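Local coordinates for protein alpha-L-rhamnosidase (Aspergillus terreus, PDB 6GSZ) that probably hydrolyses terminal non-reducing alpha-L-rhamnose residues of alpha-L-rhamnosides, as a calcium-binding glycosidase, at residues 525-536 and 601-612. Numbering follows the deposited sequence.
With NAG (2-acetamido-2-deoxy-beta-D-glucopyranose), chain C; BGC (beta-D-glucopyranose), chain B.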
loop_
_atom_site.group_PDB
_atom_site.type_symbol
_atom_site.label_atom_id
_atom_site.label_comp_id
_atom_site.label_asym_id
_atom_site.label_seq_id
_atom_site.Cartn_x
_atom_site.Cartn_y
_atom_site.Cartn_z
ATOM N N SER A 525 14.788 14.065 9.399
ATOM C CA SER A 525 13.411 14.361 9.806
ATOM C C SER A 525 12.464 13.961 8.676
ATOM O O SER A 525 12.894 13.866 7.519
ATOM C CB SER A 525 13.250 15.823 10.103
ATOM O OG SER A 525 13.325 16.584 8.918
ATOM N N ILE A 526 11.217 13.654 9.032
ATOM C CA ILE A 526 10.078 13.321 8.141
ATOM C C ILE A 526 10.219 11.882 7.619
ATOM O O ILE A 526 9.333 11.091 7.815
ATOM C CB ILE A 526 9.848 14.343 7.011
ATOM C CG1 ILE A 526 9.824 15.784 7.550
ATOM C CG2 ILE A 526 8.566 13.994 6.260
ATOM C CD1 ILE A 526 9.826 16.818 6.470
ATOM N N TRP A 527 11.314 11.630 6.897
ATOM C CA TRP A 527 11.713 10.296 6.426
ATOM C C TRP A 527 11.984 9.417 7.651
ATOM O O TRP A 527 11.234 8.470 7.862
ATOM C CB TRP A 527 12.921 10.456 5.490
ATOM C CG TRP A 527 12.513 10.811 4.090
ATOM C CD1 TRP A 527 12.531 9.982 3.006
ATOM C CD2 TRP A 527 12.010 12.070 3.591
ATOM N NE1 TRP A 527 12.059 10.625 1.901
ATOM C CE2 TRP A 527 11.709 11.904 2.231
ATOM C CE3 TRP A 527 11.758 13.325 4.163
ATOM C CZ2 TRP A 527 11.197 12.924 1.430
ATOM C CZ3 TRP A 527 11.234 14.331 3.374
ATOM C CH2 TRP A 527 10.961 14.143 2.022
ATOM N N GLY A 528 12.917 9.788 8.525
ATOM C CA GLY A 528 13.155 8.967 9.674
ATOM C C GLY A 528 11.956 8.927 10.620
ATOM O O GLY A 528 11.703 7.920 11.288
ATOM N N ASP A 529 11.242 10.060 10.684
ATOM C CA ASP A 529 10.066 10.180 11.538
ATOM C C ASP A 529 8.945 9.223 11.124
ATOM O O ASP A 529 7.995 9.067 11.891
ATOM C CB ASP A 529 9.554 11.609 11.611
ATOM C CG ASP A 529 10.507 12.526 12.379
ATOM O OD1 ASP A 529 10.799 12.193 13.571
ATOM O OD2 ASP A 529 10.891 13.556 11.777
ATOM N N ALA A 530 9.021 8.584 9.939
ATOM C CA ALA A 530 8.012 7.603 9.575
ATOM C C ALA A 530 7.837 6.493 10.613
ATOM O O ALA A 530 6.719 5.925 10.724
ATOM C CB ALA A 530 8.319 6.990 8.236
ATOM N N ILE A 531 8.929 6.160 11.321
ATOM C CA ILE A 531 8.879 5.057 12.292
ATOM C C ILE A 531 7.992 5.404 13.513
ATOM O O ILE A 531 7.641 4.496 14.282
ATOM C CB ILE A 531 10.310 4.632 12.693
ATOM C CG1 ILE A 531 10.390 3.240 13.315
ATOM C CG2 ILE A 531 10.987 5.693 13.555
ATOM C CD1 ILE A 531 10.025 2.160 12.385
ATOM N N VAL A 532 7.678 6.698 13.667
ATOM C CA VAL A 532 6.707 7.188 14.675
ATOM C C VAL A 532 5.358 7.434 14.000
ATOM O O VAL A 532 4.314 7.031 14.499
ATOM C CB VAL A 532 7.208 8.477 15.369
ATOM C CG1 VAL A 532 6.231 8.918 16.471
ATOM C CG2 VAL A 532 8.592 8.307 15.972
ATOM N N GLY A 533 5.399 8.218 12.934
ATOM C CA GLY A 533 4.179 8.752 12.307
ATOM C C GLY A 533 3.288 7.686 11.684
ATOM O O GLY A 533 2.052 7.763 11.687
ATOM N N VAL A 534 3.909 6.712 10.986
ATOM C CA VAL A 534 3.099 5.689 10.317
ATOM C C VAL A 534 2.400 4.836 11.389
ATOM O O VAL A 534 1.191 4.637 11.295
ATOM C CB VAL A 534 3.855 4.895 9.242
ATOM C CG1 VAL A 534 2.964 3.854 8.596
ATOM C CG2 VAL A 534 4.338 5.862 8.174
ATOM N N PRO A 535 3.085 4.330 12.436
ATOM C CA PRO A 535 2.399 3.694 13.575
ATOM C C PRO A 535 1.300 4.556 14.220
ATOM O O PRO A 535 0.202 4.025 14.507
ATOM C CB PRO A 535 3.534 3.367 14.548
ATOM C CG PRO A 535 4.704 3.120 13.616
ATOM C CD PRO A 535 4.551 4.212 12.578
ATOM N N TRP A 536 1.590 5.843 14.435
ATOM C CA TRP A 536 0.578 6.681 15.093
ATOM C C TRP A 536 -0.702 6.706 14.239
ATOM O O TRP A 536 -1.819 6.537 14.740
ATOM C CB TRP A 536 1.125 8.096 15.282
ATOM C CG TRP A 536 0.159 9.079 15.890
ATOM C CD1 TRP A 536 -0.067 9.311 17.202
ATOM C CD2 TRP A 536 -0.688 9.968 15.167
ATOM N NE1 TRP A 536 -0.994 10.301 17.355
ATOM C CE2 TRP A 536 -1.438 10.695 16.122
ATOM C CE3 TRP A 536 -0.951 10.144 13.813
ATOM C CZ2 TRP A 536 -2.401 11.623 15.731
ATOM C CZ3 TRP A 536 -1.905 11.054 13.421
ATOM C CH2 TRP A 536 -2.614 11.786 14.375
ATOM N N VAL A 601 12.233 23.173 9.568
ATOM C CA VAL A 601 11.357 22.056 9.202
ATOM C C VAL A 601 11.640 20.839 10.090
ATOM O O VAL A 601 10.724 20.206 10.642
ATOM C CB VAL A 601 11.473 21.694 7.706
ATOM C CG1 VAL A 601 10.750 20.411 7.347
ATOM C CG2 VAL A 601 10.942 22.814 6.828
ATOM N N SER A 602 12.925 20.487 10.200
ATOM C CA SER A 602 13.320 19.305 10.950
ATOM C C SER A 602 12.929 19.392 12.431
ATOM O O SER A 602 12.478 18.421 13.040
ATOM C CB SER A 602 14.812 19.065 10.766
ATOM O OG SER A 602 15.144 18.722 9.419
ATOM N N ASP A 603 13.194 20.558 13.022
ATOM C CA ASP A 603 12.875 20.747 14.429
ATOM C C ASP A 603 11.371 20.696 14.664
ATOM O O ASP A 603 10.937 20.126 15.709
ATOM C CB ASP A 603 13.425 22.085 14.914
ATOM C CG ASP A 603 14.937 22.121 15.084
ATOM O OD1 ASP A 603 15.579 21.025 15.078
ATOM O OD2 ASP A 603 15.483 23.256 15.237
ATOM N N ALA A 604 10.598 21.223 13.710
ATOM C CA ALA A 604 9.125 21.133 13.838
ATOM C C ALA A 604 8.704 19.660 13.889
ATOM O O ALA A 604 7.905 19.268 14.756
ATOM C CB ALA A 604 8.442 21.872 12.733
ATOM N N TYR A 605 9.268 18.849 12.967
ATOM C CA TYR A 605 8.940 17.441 12.947
ATOM C C TYR A 605 9.490 16.651 14.163
ATOM O O TYR A 605 8.872 15.658 14.590
ATOM C CB TYR A 605 9.353 16.794 11.624
ATOM C CG TYR A 605 8.297 16.897 10.564
ATOM C CD1 TYR A 605 8.192 18.022 9.753
ATOM C CD2 TYR A 605 7.370 15.885 10.391
ATOM C CE1 TYR A 605 7.233 18.118 8.759
ATOM C CE2 TYR A 605 6.391 15.979 9.408
ATOM C CZ TYR A 605 6.316 17.095 8.589
ATOM O OH TYR A 605 5.330 17.172 7.624
ATOM N N LEU A 606 10.615 17.110 14.742
ATOM C CA LEU A 606 11.113 16.527 15.995
ATOM C C LEU A 606 10.082 16.752 17.113
ATOM O O LEU A 606 9.795 15.827 17.868
ATOM C CB LEU A 606 12.483 17.127 16.343
ATOM C CG LEU A 606 12.925 16.984 17.800
ATOM C CD1 LEU A 606 13.071 15.533 18.195
ATOM C CD2 LEU A 606 14.203 17.758 18.067
ATOM N N LEU A 607 9.568 17.974 17.220
ATOM C CA LEU A 607 8.541 18.254 18.216
ATOM C C LEU A 607 7.305 17.373 17.959
ATOM O O LEU A 607 6.743 16.808 18.878
ATOM C CB LEU A 607 8.184 19.738 18.176
ATOM C CG LEU A 607 8.960 20.668 19.102
ATOM C CD1 LEU A 607 8.685 20.339 20.538
ATOM C CD2 LEU A 607 10.423 20.659 18.897
ATOM N N HIS A 608 6.901 17.280 16.683
ATOM C CA HIS A 608 5.727 16.471 16.320
ATOM C C HIS A 608 5.948 14.995 16.725
ATOM O O HIS A 608 5.039 14.318 17.260
ATOM C CB HIS A 608 5.387 16.645 14.842
ATOM C CG HIS A 608 4.239 15.839 14.401
ATOM N ND1 HIS A 608 2.998 15.937 14.990
ATOM C CD2 HIS A 608 4.138 14.978 13.377
ATOM C CE1 HIS A 608 2.168 15.121 14.346
ATOM N NE2 HIS A 608 2.862 14.537 13.322
ATOM N N SER A 609 7.127 14.429 16.407
ATOM C CA SER A 609 7.386 13.052 16.820
ATOM C C SER A 609 7.371 12.877 18.345
ATOM O O SER A 609 6.958 11.826 18.852
ATOM C CB SER A 609 8.691 12.587 16.235
ATOM O OG SER A 609 8.497 12.076 14.919
ATOM N N THR A 610 7.910 13.883 19.059
ATOM C CA THR A 610 7.931 13.801 20.510
ATOM C C THR A 610 6.501 13.797 21.072
ATOM O O THR A 610 6.206 13.031 22.019
ATOM C CB THR A 610 8.798 14.935 21.111
ATOM O OG1 THR A 610 10.085 14.896 20.469
ATOM C CG2 THR A 610 8.936 14.821 22.616
ATOM N N ASP A 611 5.643 14.623 20.450
ATOM C CA ASP A 611 4.238 14.727 20.836
ATOM C C ASP A 611 3.513 13.393 20.553
ATOM O O ASP A 611 2.826 12.804 21.416
ATOM C CB ASP A 611 3.606 15.849 20.037
ATOM C CG ASP A 611 2.208 16.251 20.449
ATOM O OD1 ASP A 611 1.922 16.219 21.648
ATOM O OD2 ASP A 611 1.452 16.661 19.548
ATOM N N MET A 612 3.749 12.847 19.343
ATOM C CA MET A 612 3.134 11.573 18.978
ATOM C C MET A 612 3.608 10.476 19.930
ATOM O O MET A 612 2.796 9.609 20.353
ATOM C CB MET A 612 3.435 11.158 17.538
ATOM C CG MET A 612 2.656 11.945 16.481
ATOM S SD MET A 612 2.912 11.310 14.818
ATOM C CE MET A 612 4.616 11.729 14.457
HETATM C C1 NAG C . -1.461 14.522 21.768
HETATM C C2 NAG C . -1.965 15.205 20.509
HETATM C C3 NAG C . -2.269 16.683 20.800
HETATM C C4 NAG C . -3.173 16.797 22.011
HETATM C C5 NAG C . -2.598 16.012 23.182
HETATM C C6 NAG C . -3.505 16.019 24.410
HETATM C C7 NAG C . -1.268 14.547 18.267
HETATM C C8 NAG C . -0.113 14.510 17.306
HETATM N N2 NAG C . -1.001 15.072 19.460
HETATM O O3 NAG C . -2.898 17.255 19.653
HETATM O O4 NAG C . -3.198 18.194 22.371
HETATM O O5 NAG C . -2.420 14.648 22.770
HETATM O O6 NAG C . -4.800 15.437 24.114
HETATM O O7 NAG C . -2.356 14.094 17.985
HETATM C C2 BGC B . 10.965 10.017 -3.162
HETATM C C3 BGC B . 11.495 10.999 -2.156
HETATM C C4 BGC B . 12.997 11.112 -2.022
HETATM C C5 BGC B . 13.477 11.263 -3.383
HETATM C C6 BGC B . 14.978 11.430 -3.253
HETATM C C1 BGC B . 11.694 10.193 -4.483
HETATM O O1 BGC B . 11.087 9.353 -5.445
HETATM O O2 BGC B . 9.679 10.398 -3.590
HETATM O O3 BGC B . 11.149 10.548 -0.957
HETATM O O4 BGC B . 13.510 12.157 -1.163
HETATM O O5 BGC B . 13.111 10.187 -4.307
HETATM O O6 BGC B . 15.541 11.438 -4.569
#
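Helix 530-536 and helix 601-612 run in broadly the same direction, their axes 48° apart and 9.5 Å from each other at closest approach, with V532 facing S609, W536 facing M612 and the loop ahead of the first helix bringing S525 beside S602. D529 makes one of the two side-chain hydrogen bonds between the segments. Its OD1 accepts the hydroxyl of S609, OG to OD1 2.7 Å, from well above the carboxylate plane, and is also bonded to W558 of helix 545-562. OD2 of the same side chain takes the backbone N of I526 at 2.8 Å in a nearly straight bond on its anti side, so the carboxylate, gripped at both oxygens, closes the turn back onto I526 and joins it to helix 601-612. I526 then lays CG1 over the middle of the Y605 ring, 3.5 Å from its centroid, a CH-pi contact, while its CD1 reaches on to V601 CG1. The Y605 hydroxyl points past this contact to A697 O and H700. S525 OG donates to S602 OG, 2.9 Å away, and that oxygen is itself bonded to K598 O. Both helices belong to the six-hairpin glycosidase domain, the helical barrel of this rhamnosidase, and the loop carries W527 into the sugar pocket, where NE1 donates to O3 of the bound glucose at 3.0 Å. Further along, V532 CG1, anti to its backbone N (chi1 -176°), packs on M612 CB. The methionine bends at chi3 (-69°), which brings CE against G533 CA, 3.7 Å away. Its CG lies over the five-membered ring of W536, and SD sits obliquely above that face, a Met-aromatic contact. At this glycan-bearing end, D611 OD2 accepts N2 of an N-acetylglucosamine at 2.9 Å, and the acetamide oxygen O7 approaches W536 CZ2.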